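Local coordinates for protein exodeoxyribonuclease 10 (Escherichia coli, PDB 4FZX) that degrades single- and double-stranded DNA from the 3' end as a magnesium-dependent DnaQ-family exonuclease active in DNA repair, at residues G15-A20 against A49-T54; V78-S83 against A144-D149; P108-K111 against A116-K119. One frame throughout, in Å; residues are numbered along the deposited sequence.

All three contacts lie beside the bound DNA. Contacts 1 and 2 both reach the central mixed sheet and approach the active site from different parts of the chain: the side chain of His51 is about 7 Å, and that of His80 about 6 Å, from a sodium ion at the metal site of Asp6, Glu8 and Asp139. Their centres lie about 19 Å apart and they do not touch. Contact 3 is more peripheral, about 24 Å from contact 1 centre to centre, but it adjoins contact 2, where His80 CE1 lies 3.4 Å from Leu117 CD2. Leu146 completes this junction, so the loop at 108-111 is tied to the nucleotide-binding turn through apolar side chains.

Contact 1 of 3, residues G15-A20 against A49-T54; sequences GIVEIA and AIHRIT. With nucleotides of chain A.
His51 and Ile53, at the end of helix 45-51 and just beyond it, pack against Val17 and Glu18 at a classic beta bulge opposite Glu8, a ligand of the metal site. Ile50, just before His51, sets its CD1 3.4 Å from C5 of the base of DG17 of chain A. At His51, chi1 of 56° puts CG between the backbone N and the carbonyl carbon, folding the ring back so that ND1 accepts a bond from Ile53 N (3.0 Å, 160°). NE2 is bonded to the Thr9 carbonyl. Val17 CG2 covers one ring face, offset toward the rim, as a CH-pi contact 4.1 Å from the centroid; His51 CD2 meets O3' of DG17 edge-on at 3.4 Å. Ile53 CD1 lies 3.8 Å from Val17 CG2 and 3.5 Å from Glu18 OE1, crossing the glutamate nearly at a right angle. That carboxylate is held by Arg135 and Ala136 N. Replacing His51 with an alanine would probably leave Ile53 N and the Thr9 carbonyl without these partners and open a gap beside Val17 CG2. Backbone groups thus engage both ring nitrogens and fix the ring, which ties helix 45-51 to the strand paired with metal-binding Glu8.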
loop_
_atom_site.group_PDB
_atom_site.type_symbol
_atom_site.label_atom_id
_atom_site.label_comp_id
_atom_site.label_asym_id
_atom_site.label_seq_id
_atom_site.Cartn_x
_atom_site.Cartn_y
_atom_site.Cartn_z
ATOM N N GLY C 15 0.529 35.889 19.021
ATOM C CA GLY C 15 1.170 36.911 19.841
ATOM C C GLY C 15 2.594 36.503 20.186
ATOM O O GLY C 15 2.816 35.467 20.801
ATOM N N ILE C 16 3.555 37.318 19.778
ATOM C CA ILE C 16 4.953 36.927 19.793
ATOM C C ILE C 16 5.665 37.626 20.928
ATOM O O ILE C 16 5.583 38.859 21.046
ATOM C CB ILE C 16 5.633 37.350 18.501
ATOM C CG1 ILE C 16 4.720 37.036 17.306
ATOM C CG2 ILE C 16 7.046 36.722 18.389
ATOM C CD1 ILE C 16 4.444 35.526 17.113
ATOM N N VAL C 17 6.367 36.854 21.758
ATOM C CA VAL C 17 7.149 37.436 22.848
ATOM C C VAL C 17 8.637 37.232 22.655
ATOM O O VAL C 17 9.448 37.957 23.237
ATOM C CB VAL C 17 6.717 36.909 24.244
ATOM C CG1 VAL C 17 5.269 37.290 24.517
ATOM C CG2 VAL C 17 6.881 35.389 24.332
ATOM N N GLU C 18 9.000 36.262 21.821
ATOM C CA GLU C 18 10.399 36.048 21.467
ATOM C C GLU C 18 10.515 35.383 20.090
ATOM O O GLU C 18 9.738 34.504 19.745
ATOM C CB GLU C 18 11.096 35.172 22.525
ATOM C CG GLU C 18 12.623 35.338 22.577
ATOM C CD GLU C 18 13.287 34.569 23.721
ATOM O OE1 GLU C 18 12.709 33.566 24.208
ATOM O OE2 GLU C 18 14.424 34.936 24.103
ATOM N N ILE C 19 11.550 35.746 19.348
ATOM C CA ILE C 19 11.910 35.012 18.155
ATOM C C ILE C 19 13.423 34.861 18.104
ATOM O O ILE C 19 14.172 35.700 18.649
ATOM C CB ILE C 19 11.438 35.750 16.902
ATOM C CG1 ILE C 19 11.650 34.882 15.656
ATOM C CG2 ILE C 19 12.171 37.109 16.773
ATOM C CD1 ILE C 19 10.995 35.457 14.377
ATOM N N ALA C 20 13.877 33.817 17.428
ATOM C CA ALA C 20 15.303 33.546 17.311
ATOM C C ALA C 20 15.568 32.676 16.089
ATOM O O ALA C 20 14.645 32.028 15.571
ATOM C CB ALA C 20 15.803 32.853 18.562
ATOM N N ALA C 49 3.953 29.934 31.749
ATOM C CA ALA C 49 4.461 28.846 32.579
ATOM C C ALA C 49 5.458 28.008 31.812
ATOM O O ALA C 49 6.301 27.314 32.405
ATOM C CB ALA C 49 3.318 27.971 33.087
ATOM N N ILE C 50 5.325 28.039 30.488
ATOM C CA ILE C 50 6.225 27.332 29.601
ATOM C C ILE C 50 7.507 28.135 29.311
ATOM O O ILE C 50 8.604 27.641 29.546
ATOM C CB ILE C 50 5.510 26.931 28.277
ATOM C CG1 ILE C 50 4.376 25.936 28.568
ATOM C CG2 ILE C 50 6.503 26.344 27.299
ATOM C CD1 ILE C 50 3.407 25.721 27.401
ATOM N N HIS C 51 7.374 29.353 28.770
ATOM C CA HIS C 51 8.561 30.093 28.327
ATOM C C HIS C 51 9.125 31.037 29.387
ATOM O O HIS C 51 10.276 31.455 29.294
ATOM C CB HIS C 51 8.316 30.831 27.008
ATOM C CG HIS C 51 7.154 31.765 27.050
ATOM N ND1 HIS C 51 6.943 32.641 28.093
ATOM C CD2 HIS C 51 6.092 31.904 26.219
ATOM C CE1 HIS C 51 5.834 33.322 27.871
ATOM N NE2 HIS C 51 5.319 32.917 26.723
ATOM N N ARG C 52 8.317 31.329 30.404
ATOM C CA ARG C 52 8.738 32.119 31.558
ATOM C C ARG C 52 9.240 33.485 31.128
ATOM O O ARG C 52 10.238 34.001 31.647
ATOM C CB ARG C 52 9.791 31.382 32.375
ATOM C CG ARG C 52 9.225 30.239 33.203
ATOM C CD ARG C 52 10.332 29.474 33.878
ATOM N NE ARG C 52 10.855 28.416 33.029
ATOM C CZ ARG C 52 12.032 27.826 33.215
ATOM N NH1 ARG C 52 12.842 28.236 34.184
ATOM N NH2 ARG C 52 12.418 26.852 32.402
ATOM N N ILE C 53 8.566 34.036 30.129
ATOM C CA ILE C 53 8.754 35.408 29.757
ATOM C C ILE C 53 7.581 36.194 30.285
ATOM O O ILE C 53 6.427 35.884 29.972
ATOM C CB ILE C 53 8.843 35.560 28.214
ATOM C CG1 ILE C 53 10.028 34.735 27.685
ATOM C CG2 ILE C 53 8.963 37.047 27.831
ATOM C CD1 ILE C 53 9.991 34.421 26.197
ATOM N N THR C 54 7.878 37.177 31.129
ATOM C CA THR C 54 6.860 37.936 31.829
ATOM C C THR C 54 6.521 39.163 30.993
ATOM O O THR C 54 7.229 39.477 30.052
ATOM C CB THR C 54 7.393 38.424 33.183
ATOM O OG1 THR C 54 8.455 39.355 32.950
ATOM C CG2 THR C 54 7.929 37.240 34.029
ATOM P P DG A 17 6.851 25.407 21.186
ATOM O OP1 DG A 17 8.098 26.154 20.931
ATOM O OP2 DG A 17 6.914 24.195 22.025
ATOM O "O5'" DG A 17 5.747 26.381 21.774
ATOM C "C5'" DG A 17 5.545 27.640 21.164
ATOM C "C4'" DG A 17 4.701 28.556 22.024
ATOM O "O4'" DG A 17 3.356 28.064 22.012
ATOM C "C3'" DG A 17 5.079 28.660 23.496
ATOM O "O3'" DG A 17 6.048 29.684 23.638
ATOM C "C2'" DG A 17 3.754 29.066 24.143
ATOM C "C1'" DG A 17 2.739 28.364 23.248
ATOM N N9 DG A 17 2.317 27.085 23.772
ATOM C C8 DG A 17 2.941 25.878 23.576
ATOM N N7 DG A 17 2.333 24.894 24.163
ATOM C C5 DG A 17 1.233 25.499 24.763
ATOM C C6 DG A 17 0.208 24.921 25.530
ATOM O O6 DG A 17 0.075 23.720 25.809
ATOM N N1 DG A 17 -0.710 25.878 25.970
ATOM C C2 DG A 17 -0.641 27.234 25.683
ATOM N N2 DG A 17 -1.614 28.021 26.196
ATOM N N3 DG A 17 0.334 27.787 24.965
ATOM C C4 DG A 17 1.222 26.851 24.548
#

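Contact 2 of 3, residues V78-S83 against A144-D149; sequences VAHNAS and AALLID. With nucleotides of chain A.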
loop_
_atom_site.group_PDB
_atom_site.type_symbol
_atom_site.label_atom_id
_atom_site.label_comp_id
_atom_site.label_asym_id
_atom_site.label_seq_id
_atom_site.Cartn_x
_atom_site.Cartn_y
_atom_site.Cartn_z
ATOM N N VAL C 78 13.390 26.568 8.707
ATOM C CA VAL C 78 13.198 25.264 9.324
ATOM C C VAL C 78 12.600 25.491 10.724
ATOM O O VAL C 78 13.051 26.368 11.468
ATOM C CB VAL C 78 14.545 24.484 9.456
ATOM C CG1 VAL C 78 14.320 23.115 10.086
ATOM C CG2 VAL C 78 15.245 24.329 8.076
ATOM N N ALA C 79 11.572 24.732 11.067
ATOM C CA ALA C 79 10.998 24.830 12.394
ATOM C C ALA C 79 10.454 23.489 12.807
ATOM O O ALA C 79 10.129 22.665 11.957
ATOM C CB ALA C 79 9.901 25.901 12.438
ATOM N N HIS C 80 10.380 23.253 14.118
ATOM C CA HIS C 80 9.787 22.026 14.612
ATOM C C HIS C 80 8.277 22.156 14.751
ATOM O O HIS C 80 7.785 22.833 15.646
ATOM C CB HIS C 80 10.433 21.589 15.923
ATOM C CG HIS C 80 10.111 20.175 16.299
ATOM N ND1 HIS C 80 10.741 19.096 15.719
ATOM C CD2 HIS C 80 9.120 19.662 17.071
ATOM C CE1 HIS C 80 10.201 17.980 16.172
ATOM N NE2 HIS C 80 9.198 18.296 16.973
ATOM N N ASN C 81 7.545 21.477 13.876
ATOM C CA ASN C 81 6.138 21.820 13.600
ATOM C C ASN C 81 5.976 23.196 12.957
ATOM O O ASN C 81 5.392 24.109 13.549
ATOM C CB ASN C 81 5.260 21.722 14.846
ATOM C CG ASN C 81 3.763 21.588 14.497
ATOM O OD1 ASN C 81 3.409 21.253 13.365
ATOM N ND2 ASN C 81 2.899 21.843 15.461
ATOM N N ALA C 82 6.506 23.328 11.747
ATOM C CA ALA C 82 6.626 24.613 11.063
ATOM C C ALA C 82 5.253 25.225 10.755
ATOM O O ALA C 82 5.127 26.423 10.601
ATOM C CB ALA C 82 7.433 24.439 9.783
ATOM N N SER C 83 4.255 24.370 10.598
ATOM C CA SER C 83 2.838 24.756 10.611
ATOM C C SER C 83 2.547 25.872 11.618
ATOM O O SER C 83 1.836 26.845 11.322
ATOM C CB SER C 83 2.014 23.523 10.998
ATOM O OG SER C 83 0.702 23.618 10.520
ATOM N N ALA C 144 18.174 22.732 15.471
ATOM C CA ALA C 144 19.298 22.672 14.543
ATOM C C ALA C 144 20.071 21.370 14.721
ATOM O O ALA C 144 20.368 20.677 13.740
ATOM C CB ALA C 144 20.225 23.880 14.730
ATOM N N ALA C 145 20.379 21.019 15.969
ATOM C CA ALA C 145 21.035 19.730 16.236
ATOM C C ALA C 145 20.205 18.569 15.694
ATOM O O ALA C 145 20.735 17.626 15.113
ATOM C CB ALA C 145 21.310 19.548 17.749
ATOM N N LEU C 146 18.893 18.642 15.883
ATOM C CA LEU C 146 18.004 17.627 15.354
ATOM C C LEU C 146 18.037 17.574 13.822
ATOM O O LEU C 146 18.009 16.499 13.234
ATOM C CB LEU C 146 16.578 17.868 15.839
ATOM C CG LEU C 146 15.507 16.996 15.188
ATOM C CD1 LEU C 146 15.782 15.494 15.424
ATOM C CD2 LEU C 146 14.108 17.397 15.663
ATOM N N LEU C 147 18.110 18.736 13.182
ATOM C CA LEU C 147 18.085 18.798 11.730
ATOM C C LEU C 147 19.384 18.230 11.151
ATOM O O LEU C 147 19.368 17.480 10.176
ATOM C CB LEU C 147 17.878 20.243 11.259
ATOM C CG LEU C 147 18.223 20.480 9.782
ATOM C CD1 LEU C 147 17.138 19.886 8.846
ATOM C CD2 LEU C 147 18.441 21.943 9.510
ATOM N N ILE C 148 20.500 18.520 11.807
ATOM C CA ILE C 148 21.788 17.997 11.363
ATOM C C ILE C 148 21.792 16.475 11.447
ATOM O O ILE C 148 22.210 15.790 10.504
ATOM C CB ILE C 148 22.979 18.592 12.174
ATOM C CG1 ILE C 148 23.185 20.054 11.799
ATOM C CG2 ILE C 148 24.278 17.789 11.902
ATOM C CD1 ILE C 148 24.002 20.846 12.789
ATOM N N ASP C 149 21.264 15.956 12.553
ATOM C CA ASP C 149 21.104 14.513 12.749
ATOM C C ASP C 149 20.227 13.906 11.653
ATOM O O ASP C 149 20.587 12.894 11.041
ATOM C CB ASP C 149 20.505 14.251 14.136
ATOM C CG ASP C 149 20.206 12.788 14.393
ATOM O OD1 ASP C 149 20.967 11.910 13.944
ATOM O OD2 ASP C 149 19.228 12.517 15.116
ATOM P P DA A 16 6.091 20.042 20.554
ATOM O OP1 DA A 16 7.552 20.118 20.352
ATOM O OP2 DA A 16 5.473 19.783 21.886
ATOM O "O5'" DA A 16 5.450 21.386 19.953
ATOM C "C5'" DA A 16 5.886 21.908 18.715
ATOM C "C4'" DA A 16 5.211 23.250 18.444
ATOM O "O4'" DA A 16 3.848 23.005 17.994
ATOM C "C3'" DA A 16 5.076 24.162 19.670
ATOM O "O3'" DA A 16 6.224 25.041 19.776
ATOM C "C2'" DA A 16 3.783 24.930 19.377
ATOM C "C1'" DA A 16 2.961 23.904 18.606
ATOM N N9 DA A 16 2.073 23.172 19.478
ATOM C C8 DA A 16 2.388 22.527 20.629
ATOM N N7 DA A 16 1.349 22.037 21.254
ATOM C C5 DA A 16 0.291 22.382 20.447
ATOM C C6 DA A 16 -1.087 22.168 20.576
ATOM N N6 DA A 16 -1.638 21.500 21.593
ATOM N N1 DA A 16 -1.876 22.685 19.621
ATOM C C2 DA A 16 -1.310 23.369 18.609
ATOM N N3 DA A 16 -0.022 23.646 18.388
ATOM C C4 DA A 16 0.720 23.104 19.361
#
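Leu146 meets His80 through a single methyl: CD2 lies 3.8 Å from His80 ND1 and 4.0 Å from His80 CE1, approaching the ring obliquely, with the two side chains crossing at about a right angle. Two residues earlier, in strand 76-79, Val78 CG2 touches Leu147 CD2 at 4.2 Å. The successive leucines of helix 136-154 therefore reach different parts of the other segment, Leu146 the turn and Leu147 the strand.

His80 CG stands anti to the backbone N (chi1 -166°), which carries the imidazole away from the strand and between Leu146 and the DNA. Here His80 CD2 comes within 3.7 Å of OP1 of DA16 of chain A, again obliquely. The polar atoms of the ring have their own partners: NE2 is bonded to the Tyr112 carbonyl and ND1 to the Thr99 hydroxyl. Next to it, Asn81 ND2 donates a nearly straight hydrogen bond to the sugar oxygen O4' of the same DA16 (2.9 Å, 168°). Asn81 lies in the segment that corresponds to the Exo II motif of DnaQ-family exonucleases, and its positive phi and psi turn the chain from strand 76-79 toward helix 82-88.

Farther out, Val78 is hydrogen-bonded through its backbone to Arg3 and Ile5, and its side chain packs on Ile4. Leu147 also packs on Ile4 and on Val24, so the helix lies across several strands of the sheet. Thr99 serves both sides, bonding His80 and packing against Leu146.

The contact divides its chemistry: methyl groups seat the helix on the sheet, while Thr99 and Tyr112 hold the imidazole in place and the asparagine amide grips a sugar oxygen common to every nucleotide, a mode of recognition consistent with degradation of DNA irrespective of base.

Contact 3 of 3, residues P108-K111 against A116-K119; sequences PGIK and ALYK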
loop_
_atom_site.group_PDB
_atom_site.type_symbol
_atom_site.label_atom_id
_atom_site.label_comp_id
_atom_site.label_asym_id
_atom_site.label_seq_id
_atom_site.Cartn_x
_atom_site.Cartn_y
_atom_site.Cartn_z
ATOM N N PRO C 108 9.614 5.854 11.908
ATOM C CA PRO C 108 8.168 5.653 12.108
ATOM C C PRO C 108 7.829 5.301 13.561
ATOM O O PRO C 108 8.536 4.514 14.195
ATOM C CB PRO C 108 7.844 4.475 11.181
ATOM C CG PRO C 108 8.908 4.552 10.089
ATOM C CD PRO C 108 10.140 5.116 10.742
ATOM N N GLY C 109 6.805 5.944 14.106
ATOM C CA GLY C 109 6.355 5.633 15.451
ATOM C C GLY C 109 7.203 6.233 16.556
ATOM O O GLY C 109 6.941 5.996 17.731
ATOM N N ILE C 110 8.184 7.055 16.191
ATOM C CA ILE C 110 8.976 7.792 17.189
ATOM C C ILE C 110 8.150 8.877 17.890
ATOM O O ILE C 110 7.214 9.438 17.307
ATOM C CB ILE C 110 10.277 8.399 16.569
ATOM C CG1 ILE C 110 11.357 8.581 17.640
ATOM C CG2 ILE C 110 9.991 9.708 15.849
ATOM C CD1 ILE C 110 12.769 8.717 17.092
ATOM N N LYS C 111 8.468 9.159 19.141
ATOM C CA LYS C 111 7.881 10.326 19.801
ATOM C C LYS C 111 8.502 11.606 19.231
ATOM O O LYS C 111 9.680 11.623 18.873
ATOM C CB LYS C 111 8.064 10.246 21.319
ATOM C CG LYS C 111 7.922 11.584 22.024
ATOM C CD LYS C 111 6.898 11.527 23.172
ATOM C CE LYS C 111 6.821 12.872 23.910
ATOM N NZ LYS C 111 6.649 14.028 22.952
ATOM N N ALA C 116 11.631 15.549 23.258
ATOM C CA ALA C 116 11.605 14.090 23.225
ATOM C C ALA C 116 12.549 13.535 22.147
ATOM O O ALA C 116 13.271 12.577 22.387
ATOM C CB ALA C 116 10.205 13.589 23.018
ATOM N N LEU C 117 12.544 14.154 20.969
ATOM C CA LEU C 117 13.440 13.762 19.890
ATOM C C LEU C 117 14.886 13.974 20.328
ATOM O O LEU C 117 15.717 13.083 20.212
ATOM C CB LEU C 117 13.168 14.612 18.645
ATOM C CG LEU C 117 12.407 14.100 17.419
ATOM C CD1 LEU C 117 12.211 12.580 17.364
ATOM C CD2 LEU C 117 11.105 14.854 17.216
ATOM N N TYR C 118 15.188 15.174 20.805
ATOM C CA TYR C 118 16.539 15.481 21.281
ATOM C C TYR C 118 17.017 14.444 22.306
ATOM O O TYR C 118 18.168 13.992 22.249
ATOM C CB TYR C 118 16.592 16.869 21.905
ATOM C CG TYR C 118 17.986 17.319 22.254
ATOM C CD1 TYR C 118 18.488 17.163 23.544
ATOM C CD2 TYR C 118 18.796 17.943 21.304
ATOM C CE1 TYR C 118 19.759 17.600 23.879
ATOM C CE2 TYR C 118 20.082 18.371 21.624
ATOM C CZ TYR C 118 20.558 18.192 22.915
ATOM O OH TYR C 118 21.832 18.612 23.240
ATOM N N LYS C 119 16.143 14.093 23.249
ATOM C CA LYS C 119 16.492 13.109 24.268
ATOM C C LYS C 119 16.751 11.727 23.659
ATOM O O LYS C 119 17.824 11.145 23.862
ATOM C CB LYS C 119 15.427 13.052 25.370
ATOM C CG LYS C 119 15.413 11.749 26.166
ATOM C CD LYS C 119 15.934 11.950 27.600
ATOM C CE LYS C 119 16.219 10.614 28.300
ATOM N NZ LYS C 119 15.062 9.667 28.215
#
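This is a local loop-to-helix contact, in which residues 108-111, following helix 99-106, fold back on the next helix, 114-120, at the edge of the domain beside the bound DNA. Its apolar part centres on Leu117 CD1. Ile110 has CG1 anti to the backbone N (chi1 -154°) and CG2 between the N and the carbonyl carbon; its CD1 and CG2, one from each branch, both come to 3.9 Å from Leu117 CD1, and the two side chains cross at about a right angle. The Lys111 carbonyl O faces the end of the same leucine, although the closeness of that approach and the conformation of the leucine are doubtful in the model.

Lys111 lies along the outer side of Ala116, its chain bent at chi2 and chi4 so that NZ curls back past the alanine methyl; the closest approach of these two residues in the model is doubtful as well. NZ is hydrogen-bonded to Ser113 OG and makes a salt bridge to a DNA phosphate. Ser113 OG also bonds the backbone N of Ala116, so one hydroxyl joins the lysine to the helix.

On the inner side, Leu117 packs on Tyr112 and continues to His80 and to Leu146 of helix 136-154, while Tyr118 leans on Ile142 of that same helix, placing helix 114-120 between the outer loop and the long helix.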